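Local coordinates for protein putative S41 protease (Bacteroides fragilis NCTC 9343, PDB 3K50) that is of unknown function but probably cleaves peptide bonds as a serine protease of the S41 family, and also carries a PDZ domain, at residues Q243-Q257 / T276-L290. Sequence-based numbering, arbitrary orientation.
Sequences QLLCTMLAPADKMNQ and TFNPELIQSGANLNL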
loop_
_atom_site.group_PDB
_atom_site.type_symbol
_atom_site.label_atom_id
_atom_site.label_comp_id
_atom_site.label_asym_id
_atom_site.label_seq_id
_atom_site.Cartn_x
_atom_site.Cartn_y
_atom_site.Cartn_z
ATOM N N GLN A 243 11.722 8.913 1.145
ATOM C CA GLN A 243 12.531 10.104 1.157
ATOM C C GLN A 243 12.508 10.738 -0.201
ATOM O O GLN A 243 12.427 11.936 -0.293
ATOM C CB GLN A 243 13.976 9.770 1.567
ATOM C CG GLN A 243 14.872 11.008 1.688
ATOM C CD GLN A 243 16.323 10.671 1.941
ATOM O OE1 GLN A 243 16.745 9.543 1.693
ATOM N NE2 GLN A 243 17.101 11.657 2.386
ATOM N N LEU A 244 12.664 9.949 -1.252
ATOM C CA LEU A 244 12.622 10.486 -2.629
ATOM C C LEU A 244 11.285 11.226 -2.918
ATOM O O LEU A 244 11.279 12.400 -3.310
ATOM C CB LEU A 244 12.838 9.359 -3.659
ATOM C CG LEU A 244 12.666 9.724 -5.156
ATOM C CD1 LEU A 244 13.608 10.843 -5.584
ATOM C CD2 LEU A 244 12.798 8.547 -6.085
ATOM N N LEU A 245 10.175 10.540 -2.636
ATOM C CA LEU A 245 8.818 11.066 -2.813
ATOM C C LEU A 245 8.627 12.399 -2.037
ATOM O O LEU A 245 8.165 13.425 -2.568
ATOM C CB LEU A 245 7.802 10.010 -2.357
ATOM C CG LEU A 245 6.331 10.366 -2.533
ATOM C CD1 LEU A 245 5.970 10.754 -4.048
ATOM C CD2 LEU A 245 5.415 9.263 -1.977
ATOM N N CYS A 246 8.978 12.396 -0.763
ATOM C CA CYS A 246 8.869 13.613 0.020
ATOM C C CYS A 246 9.672 14.747 -0.501
ATOM O O CYS A 246 9.214 15.885 -0.486
ATOM C CB CYS A 246 9.339 13.355 1.442
ATOM S SG CYS A 246 8.186 12.287 2.393
ATOM N N THR A 247 10.901 14.445 -0.943
ATOM C CA THR A 247 11.813 15.464 -1.411
ATOM C C THR A 247 11.181 16.164 -2.623
ATOM O O THR A 247 11.290 17.369 -2.791
ATOM C CB THR A 247 13.225 14.826 -1.669
ATOM O OG1 THR A 247 13.845 14.481 -0.394
ATOM C CG2 THR A 247 14.171 15.767 -2.495
HETATM N N MSE A 248 10.469 15.398 -3.444
HETATM C CA MSE A 248 9.918 15.945 -4.671
HETATM C C MSE A 248 8.567 16.672 -4.484
HETATM O O MSE A 248 8.195 17.496 -5.329
HETATM C CB MSE A 248 9.864 14.861 -5.753
HETATM C CG MSE A 248 11.234 14.408 -6.288
HETATM SE SE MSE A 248 11.312 13.358 -7.892
HETATM C CE MSE A 248 10.296 11.915 -7.290
ATOM N N LEU A 249 7.856 16.422 -3.389
ATOM C CA LEU A 249 6.571 17.105 -3.127
ATOM C C LEU A 249 6.757 18.393 -2.350
ATOM O O LEU A 249 6.006 19.327 -2.535
ATOM C CB LEU A 249 5.626 16.205 -2.312
ATOM C CG LEU A 249 5.080 14.943 -2.946
ATOM C CD1 LEU A 249 4.509 13.906 -1.954
ATOM C CD2 LEU A 249 3.953 15.423 -3.966
ATOM N N ALA A 250 7.827 18.470 -1.560
ATOM C CA ALA A 250 7.954 19.504 -0.564
ATOM C C ALA A 250 8.121 20.925 -1.094
ATOM O O ALA A 250 8.551 21.125 -2.248
ATOM C CB ALA A 250 9.124 19.185 0.331
ATOM N N PRO A 251 7.827 21.915 -0.245
ATOM C CA PRO A 251 8.172 23.267 -0.667
ATOM C C PRO A 251 9.675 23.340 -0.884
ATOM O O PRO A 251 10.472 22.801 -0.074
ATOM C CB PRO A 251 7.810 24.124 0.552
ATOM C CG PRO A 251 6.831 23.308 1.350
ATOM C CD PRO A 251 7.178 21.883 1.092
ATOM N N ALA A 252 10.065 24.048 -1.919
ATOM C CA ALA A 252 11.450 24.229 -2.326
ATOM C C ALA A 252 12.329 24.869 -1.231
ATOM O O ALA A 252 13.510 24.559 -1.104
ATOM C CB ALA A 252 11.462 25.074 -3.621
ATOM N N ASP A 253 11.781 25.722 -0.383
ATOM C CA ASP A 253 12.635 26.253 0.681
ATOM C C ASP A 253 12.971 25.243 1.800
ATOM O O ASP A 253 13.676 25.594 2.773
ATOM C CB ASP A 253 12.061 27.563 1.255
ATOM C CG ASP A 253 10.690 27.409 1.901
ATOM O OD1 ASP A 253 10.099 26.311 1.933
ATOM O OD2 ASP A 253 10.180 28.444 2.366
ATOM N N LYS A 254 12.459 24.017 1.713
ATOM C CA LYS A 254 12.752 22.998 2.714
ATOM C C LYS A 254 13.917 22.092 2.369
ATOM O O LYS A 254 14.307 21.237 3.182
ATOM C CB LYS A 254 11.529 22.102 2.993
ATOM C CG LYS A 254 10.245 22.836 3.396
ATOM C CD LYS A 254 10.410 23.853 4.455
ATOM C CE LYS A 254 9.064 24.499 4.786
ATOM N NZ LYS A 254 9.160 25.672 5.675
HETATM N N MSE A 255 14.524 22.292 1.207
HETATM C CA MSE A 255 15.600 21.435 0.835
HETATM C C MSE A 255 16.657 21.462 1.914
HETATM O O MSE A 255 16.992 22.536 2.432
HETATM C CB MSE A 255 16.205 21.841 -0.499
HETATM C CG MSE A 255 15.267 21.685 -1.716
HETATM SE SE MSE A 255 14.606 19.809 -1.902
HETATM C CE MSE A 255 12.915 19.947 -1.102
ATOM N N ASN A 256 17.153 20.256 2.232
ATOM C CA ASN A 256 18.243 20.005 3.180
ATOM C C ASN A 256 17.824 20.011 4.635
ATOM O O ASN A 256 18.623 19.714 5.488
ATOM C CB ASN A 256 19.456 20.922 2.956
ATOM C CG ASN A 256 20.062 20.787 1.572
ATOM O OD1 ASN A 256 20.378 21.784 0.909
ATOM N ND2 ASN A 256 20.311 19.572 1.174
ATOM N N GLN A 257 16.554 20.283 4.904
ATOM C CA GLN A 257 16.025 20.209 6.259
ATOM C C GLN A 257 15.787 18.757 6.653
ATOM O O GLN A 257 15.617 17.894 5.798
ATOM C CB GLN A 257 14.754 21.086 6.362
ATOM C CG GLN A 257 15.144 22.592 6.103
ATOM C CD GLN A 257 14.069 23.611 6.382
ATOM O OE1 GLN A 257 13.913 24.598 5.641
ATOM N NE2 GLN A 257 13.342 23.398 7.420
ATOM N N THR A 276 17.202 13.679 5.219
ATOM C CA THR A 276 16.773 15.013 4.889
ATOM C C THR A 276 15.952 15.083 3.600
ATOM O O THR A 276 15.855 14.107 2.839
ATOM C CB THR A 276 17.998 15.925 4.652
ATOM O OG1 THR A 276 18.688 15.509 3.436
ATOM C CG2 THR A 276 18.913 15.901 5.856
ATOM N N PHE A 277 15.357 16.256 3.368
ATOM C CA PHE A 277 14.807 16.571 2.080
ATOM C C PHE A 277 16.096 16.751 1.262
ATOM O O PHE A 277 16.797 17.743 1.415
ATOM C CB PHE A 277 13.963 17.840 2.095
ATOM C CG PHE A 277 12.641 17.733 2.843
ATOM C CD1 PHE A 277 11.537 17.166 2.261
ATOM C CD2 PHE A 277 12.494 18.312 4.076
ATOM C CE1 PHE A 277 10.320 17.105 2.933
ATOM C CE2 PHE A 277 11.311 18.272 4.725
ATOM C CZ PHE A 277 10.219 17.668 4.179
ATOM N N ASN A 278 16.439 15.775 0.418
ATOM C CA ASN A 278 17.760 15.766 -0.241
ATOM C C ASN A 278 17.682 16.009 -1.739
ATOM O O ASN A 278 17.375 15.091 -2.501
ATOM C CB ASN A 278 18.442 14.430 0.066
ATOM C CG ASN A 278 19.861 14.343 -0.425
ATOM O OD1 ASN A 278 20.407 15.223 -1.138
ATOM N ND2 ASN A 278 20.496 13.250 -0.036
ATOM N N PRO A 279 18.025 17.231 -2.172
ATOM C CA PRO A 279 17.852 17.566 -3.568
ATOM C C PRO A 279 18.735 16.800 -4.542
ATOM O O PRO A 279 18.396 16.693 -5.728
ATOM C CB PRO A 279 18.113 19.085 -3.610
ATOM C CG PRO A 279 19.059 19.332 -2.467
ATOM C CD PRO A 279 18.605 18.348 -1.392
ATOM N N GLU A 280 19.817 16.193 -4.059
ATOM C CA GLU A 280 20.652 15.361 -4.944
ATOM C C GLU A 280 19.928 14.055 -5.345
ATOM O O GLU A 280 20.350 13.370 -6.260
ATOM C CB GLU A 280 21.974 15.019 -4.273
ATOM C CG GLU A 280 23.036 16.111 -4.325
ATOM C CD GLU A 280 22.798 17.252 -3.385
ATOM O OE1 GLU A 280 22.391 16.993 -2.228
ATOM O OE2 GLU A 280 23.059 18.419 -3.795
ATOM N N LEU A 281 18.881 13.701 -4.611
ATOM C CA LEU A 281 18.044 12.560 -4.970
ATOM C C LEU A 281 17.104 12.820 -6.123
ATOM O O LEU A 281 16.659 11.860 -6.744
ATOM C CB LEU A 281 17.159 12.098 -3.802
ATOM C CG LEU A 281 17.759 11.382 -2.577
ATOM C CD1 LEU A 281 16.623 11.182 -1.609
ATOM C CD2 LEU A 281 18.415 10.004 -2.908
ATOM N N ILE A 282 16.868 14.081 -6.487
ATOM C CA ILE A 282 15.850 14.373 -7.516
ATOM C C ILE A 282 16.277 13.818 -8.872
ATOM O O ILE A 282 15.454 13.204 -9.591
ATOM C CB ILE A 282 15.544 15.886 -7.560
ATOM C CG1 ILE A 282 14.921 16.347 -6.197
ATOM C CG2 ILE A 282 14.683 16.285 -8.767
ATOM C CD1 ILE A 282 14.788 17.829 -6.036
ATOM N N GLN A 283 17.532 14.063 -9.234
ATOM C CA GLN A 283 18.071 13.594 -10.503
ATOM C C GLN A 283 17.123 13.949 -11.652
ATOM O O GLN A 283 16.798 15.129 -11.789
ATOM C CB GLN A 283 18.418 12.094 -10.395
ATOM C CG GLN A 283 19.531 11.850 -9.390
ATOM C CD GLN A 283 20.833 12.515 -9.774
ATOM O OE1 GLN A 283 21.320 12.362 -10.926
ATOM N NE2 GLN A 283 21.428 13.221 -8.828
ATOM N N SER A 284 16.657 12.973 -12.441
ATOM C CA SER A 284 15.803 13.224 -13.591
ATOM C C SER A 284 14.362 13.621 -13.280
ATOM O O SER A 284 13.561 13.902 -14.219
ATOM C CB SER A 284 15.789 11.991 -14.503
ATOM O OG SER A 284 15.502 10.827 -13.753
ATOM N N GLY A 285 14.006 13.633 -11.996
ATOM C CA GLY A 285 12.695 14.073 -11.549
ATOM C C GLY A 285 12.659 15.591 -11.379
ATOM O O GLY A 285 13.465 16.305 -11.999
ATOM N N ALA A 286 11.742 16.076 -10.549
ATOM C CA ALA A 286 11.538 17.513 -10.290
ATOM C C ALA A 286 10.881 17.719 -8.946
ATOM O O ALA A 286 10.077 16.892 -8.553
ATOM C CB ALA A 286 10.620 18.122 -11.388
ATOM N N ASN A 287 11.263 18.785 -8.225
ATOM C CA ASN A 287 10.596 19.189 -6.998
ATOM C C ASN A 287 9.436 20.085 -7.439
ATOM O O ASN A 287 9.624 20.967 -8.330
ATOM C CB ASN A 287 11.516 19.969 -6.052
ATOM C CG ASN A 287 10.722 20.664 -4.963
ATOM O OD1 ASN A 287 10.291 21.791 -5.140
ATOM N ND2 ASN A 287 10.411 19.941 -3.901
ATOM N N LEU A 288 8.263 19.911 -6.821
ATOM C CA LEU A 288 7.069 20.636 -7.298
ATOM C C LEU A 288 6.738 21.895 -6.489
ATOM O O LEU A 288 5.835 22.665 -6.860
ATOM C CB LEU A 288 5.854 19.688 -7.413
ATOM C CG LEU A 288 6.006 18.481 -8.367
ATOM C CD1 LEU A 288 4.652 17.729 -8.481
ATOM C CD2 LEU A 288 6.505 18.826 -9.775
ATOM N N ASN A 289 7.515 22.143 -5.436
ATOM C CA ASN A 289 7.336 23.288 -4.611
ATOM C C ASN A 289 5.915 23.473 -4.162
ATOM O O ASN A 289 5.374 24.575 -4.280
ATOM C CB ASN A 289 7.810 24.534 -5.352
ATOM C CG ASN A 289 7.888 25.779 -4.466
ATOM O OD1 ASN A 289 8.127 25.741 -3.272
ATOM N ND2 ASN A 289 7.658 26.881 -5.071
ATOM N N LEU A 290 5.305 22.423 -3.627
ATOM C CA LEU A 290 3.931 22.522 -3.174
ATOM C C LEU A 290 3.845 22.940 -1.726
ATOM O O LEU A 290 4.736 22.671 -0.952
ATOM C CB LEU A 290 3.236 21.161 -3.307
ATOM C CG LEU A 290 3.092 20.491 -4.668
ATOM C CD1 LEU A 290 2.980 18.988 -4.377
ATOM C CD2 LEU A 290 1.898 21.078 -5.484
HETATM O O HOH W 1 19.658 12.606 3.624
HETATM O O HOH W 2 20.142 10.505 1.130
HETATM O O HOH W 3 9.204 27.185 -1.357
HETATM O O HOH W 4 20.405 17.206 2.285
HETATM O O HOH W 5 22.266 19.234 -0.785
#
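Asn-287 ND2 sits between two backbone carbonyls, one in the last turn of helix 239-249 and one just past its end, and spends one N-H on each: Thr-247 O at 2.9 Å and Ala-250 O at 2.8 Å. Both oxygens lie close to the plane of the amide, so the pair of bonds fixes its rotation. CG stands opposite the backbone N (chi1 166°), which carries the amide to the helix end, between the two carbonyls, while OD1 accepts Asn-289 N from well above its carbonyl plane, an Asx turn. The neighbouring carbonyl, Met-248 O, takes Leu-288 N, and Asn-289 OD1 receives Ala-252 N at 2.9 Å as well as a water, so the loop follows the chain as it leaves the helix.

The side chain of the same Thr-247 works both ways: OG1 gives its proton to Gln-243 O and accepts Asn-278 N at 3.0 Å. Gln-243, extended along its length, drives NE2 almost straight (174°) onto an in-plane lone pair of Thr-276 O; Leu-281 CD1 rests against its amide, the two side chains crossing at about a right angle.

Phe-277 is the apolar wedge between these grips. Lys-254 CB lies over one ring face, Cys-246 O approaches the edge in plane, and Ala-250 CB comes within 3.5 Å of Phe-277 CE1; Tyr-315 adds an edge-to-face contact. The phenylalanine backbone is clamped too, with N bonded to Gln-257 O and Phe-277 O receiving Asn-256 N at 2.7 Å. Together with the type II turn from Lys-254 to Gln-257, and with Asn-256 at positive phi (81°), the two bonds fit a G1 beta bulge at the end of the antiparallel pair 258-263 and 273-276. The whole is an example of helix C-terminal capping by a distant loop, here an asparagine side chain and the backbone N-H of Leu-288 within the ClpP/crotonase-like protease domain of the S41 family.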